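Side-chain contact in putative Acyl-CoA binding protein (ACBP) (Oryza sativa Japonica Group, PDB 5H3G), which binds medium- and long-chain acyl-CoA esters with high affinity and may take part in phospholipid biosynthesis: residues Thr80-Lys83 against Gln84-Glu88. Residues are numbered along the deposited sequence; the frame is centred on the assembly and turned at random. Where two conformers were deposited one is given.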
ATOM      1  N   THR A  80       1.759  -0.983  -8.960  1.00 14.16           N
ATOM      2  CA  THR A  80       2.909  -1.792  -9.364  0.52 14.24           C
ATOM      3  C   THR A  80       3.287  -2.791  -8.279  1.00 13.63           C
ATOM      4  O   THR A  80       3.650  -3.933  -8.586  1.00 14.87           O
ATOM      5  CB  THR A  80       4.112  -0.920  -9.748  0.52 15.19           C
ATOM      6  OG1 THR A  80       4.612  -0.183  -8.619  0.52 15.42           O
ATOM      7  CG2 THR A  80       3.732   0.042 -10.855  0.52 15.86           C
ATOM      8  N   LYS A  81       3.185  -2.403  -7.006  1.00 13.80           N
ATOM      9  CA  LYS A  81       3.512  -3.347  -5.936  1.00 12.98           C
ATOM     10  C   LYS A  81       2.500  -4.483  -5.866  1.00 14.29           C
ATOM     11  O   LYS A  81       2.881  -5.648  -5.678  1.00 13.83           O
ATOM     12  CB  LYS A  81       3.577  -2.622  -4.587  1.00 13.19           C
ATOM     13  CG  LYS A  81       4.725  -1.619  -4.482  1.00 21.73           C
ATOM     14  CD  LYS A  81       6.073  -2.316  -4.549  1.00 26.99           C
ATOM     15  CE  LYS A  81       7.214  -1.321  -4.451  1.00 37.02           C
ATOM     16  NZ  LYS A  81       6.954  -0.301  -3.407  1.00 41.58           N
ATOM     17  N   VAL A  82       1.210  -4.167  -6.005  1.00 11.89           N
ATOM     18  CA  VAL A  82       0.179  -5.209  -5.980  1.00 11.24           C
ATOM     19  C   VAL A  82       0.352  -6.151  -7.158  1.00 11.29           C
ATOM     20  O   VAL A  82       0.295  -7.375  -6.998  1.00 12.66           O
ATOM     21  CB  VAL A  82      -1.233  -4.596  -5.956  1.00 11.91           C
ATOM     22  CG1 VAL A  82      -2.275  -5.689  -6.160  1.00 12.77           C
ATOM     23  CG2 VAL A  82      -1.484  -3.905  -4.628  1.00 13.80           C
ATOM     24  N   LYS A  83       0.606  -5.602  -8.352  1.00 11.85           N
ATOM     25  CA  LYS A  83       0.826  -6.425  -9.536  0.53 12.42           C
ATOM     26  C   LYS A  83       1.963  -7.412  -9.319  1.00 12.44           C
ATOM     27  O   LYS A  83       1.854  -8.599  -9.645  1.00 14.21           O
ATOM     28  CB  LYS A  83       1.125  -5.525 -10.735  0.53 13.64           C
ATOM     29  CG  LYS A  83       1.497  -6.272 -11.973  0.53 15.42           C
ATOM     30  CD  LYS A  83       0.388  -7.231 -12.354  0.53 12.89           C
ATOM     31  CE  LYS A  83       0.643  -7.803 -13.732  0.53 13.54           C
ATOM     32  NZ  LYS A  83      -0.399  -8.796 -14.109  0.53 19.33           N
ATOM     33  N   GLN A  84       3.079  -6.924  -8.770  1.00 12.61           N
ATOM     34  CA  GLN A  84       4.216  -7.799  -8.499  1.00 12.87           C
ATOM     35  C   GLN A  84       3.831  -8.906  -7.525  1.00 13.89           C
ATOM     36  O   GLN A  84       4.129 -10.086  -7.753  1.00 12.88           O
ATOM     37  CB  GLN A  84       5.383  -6.980  -7.957  1.00 14.90           C
ATOM     38  CG  GLN A  84       6.609  -7.809  -7.661  1.00 20.93           C
ATOM     39  CD  GLN A  84       7.735  -6.981  -7.083  1.00 35.58           C
ATOM     40  OE1 GLN A  84       7.534  -5.828  -6.683  1.00 37.64           O
ATOM     41  NE2 GLN A  84       8.926  -7.560  -7.032  1.00 40.46           N
ATOM     42  N   LEU A  85       3.148  -8.544  -6.438  1.00 11.63           N
ATOM     43  CA  LEU A  85       2.744  -9.543  -5.453  1.00 13.87           C
ATOM     44  C   LEU A  85       1.768 -10.555  -6.045  1.00 14.19           C
ATOM     45  O   LEU A  85       1.831 -11.750  -5.726  1.00 13.22           O
ATOM     46  CB  LEU A  85       2.126  -8.844  -4.237  1.00 10.65           C
ATOM     47  CG  LEU A  85       3.180  -8.197  -3.339  1.00 11.05           C
ATOM     48  CD1 LEU A  85       2.541  -7.190  -2.421  1.00 10.92           C
ATOM     49  CD2 LEU A  85       3.903  -9.251  -2.524  1.00 14.86           C
ATOM     50  N   LEU A  86       0.853 -10.094  -6.905  1.00 12.18           N
ATOM     51  CA  LEU A  86      -0.096 -11.006  -7.544  1.00 13.77           C
ATOM     52  C   LEU A  86       0.623 -11.994  -8.451  1.00 11.93           C
ATOM     53  O   LEU A  86       0.269 -13.181  -8.499  1.00 13.60           O
ATOM     54  CB  LEU A  86      -1.129 -10.214  -8.342  1.00 13.76           C
ATOM     55  CG  LEU A  86      -2.201  -9.504  -7.512  1.00 11.24           C
ATOM     56  CD1 LEU A  86      -2.857  -8.437  -8.375  1.00 15.28           C
ATOM     57  CD2 LEU A  86      -3.249 -10.468  -6.985  1.00 13.09           C
ATOM     58  N   GLU A  87       1.640 -11.526  -9.167  1.00 13.84           N
ATOM     59  CA  GLU A  87       2.409 -12.433 -10.007  1.00 13.42           C
ATOM     60  C   GLU A  87       3.224 -13.401  -9.163  1.00 16.06           C
ATOM     61  O   GLU A  87       3.349 -14.583  -9.502  1.00 15.22           O
ATOM     62  CB  GLU A  87       3.293 -11.628 -10.953  1.00 15.78           C
ATOM     63  CG  GLU A  87       2.458 -10.958 -12.040  1.00 25.94           C
ATOM     64  CD  GLU A  87       1.563 -11.959 -12.781  1.00 26.95           C
ATOM     65  OE1 GLU A  87       2.110 -12.874 -13.427  1.00 31.18           O
ATOM     66  OE2 GLU A  87       0.319 -11.845 -12.702  1.00 21.24           O
ATOM     67  N   GLU A  88       3.752 -12.931  -8.038  1.00 14.51           N
ATOM     68  CA  GLU A  88       4.502 -13.824  -7.164  1.00 14.55           C
ATOM     69  C   GLU A  88       3.586 -14.858  -6.513  1.00 12.32           C
ATOM     70  O   GLU A  88       3.971 -16.027  -6.369  1.00 12.26           O
ATOM     71  CB  GLU A  88       5.261 -12.994  -6.125  1.00 13.18           C
ATOM     72  CG  GLU A  88       6.418 -12.184  -6.748  1.00 16.60           C
ATOM     73  CD  GLU A  88       6.962 -11.096  -5.832  1.00 17.35           C
ATOM     74  OE1 GLU A  88       8.163 -10.747  -5.949  1.00 21.52           O
ATOM     75  OE2 GLU A  88       6.194 -10.567  -5.019  1.00 17.27           O
TER
HETATM   76  O   HOH W   1       5.455  -5.962  -4.586  1.00 21.90           O
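Val82 and Leu86, one turn apart on helix 71-92, run alongside each other in the same direction, CG1 of Val82 resting 3.6 Å from CD1 of Leu86. The CG1 branch stands anti to its own backbone N (chi1 171°), which carries it forward along the helix to meet the leucine. Beneath them Leu86 N donates to Val82 O at 2.8 Å. Tyr13 of helix 4-17 touches both side chains, and Leu86 also meets Leu20 in the loop after that helix; this is the tightly packed side, where the last helix of the acyl-CoA-binding fold leans on the first. An alanine in place of Leu86 would probably take away one of the apolar neighbours of Val82 CG1 and open a gap toward Tyr13 and Leu20.

The solvent side is looser. There the bent chains of Lys83 and Glu87 cross, and in one of two lysine conformers NZ of Lys83 lies 3.4 Å from OE2 of Glu87, a weak and uncertain salt bridge. On another flank a water donates to both Lys81 O and Gln84 OE1, so that this carbonyl, already bonded by Leu85 N, accepts twice. The chemistry implies a helix held by its apolar face and backbone bonds, with the exposed charge pair probably adding little.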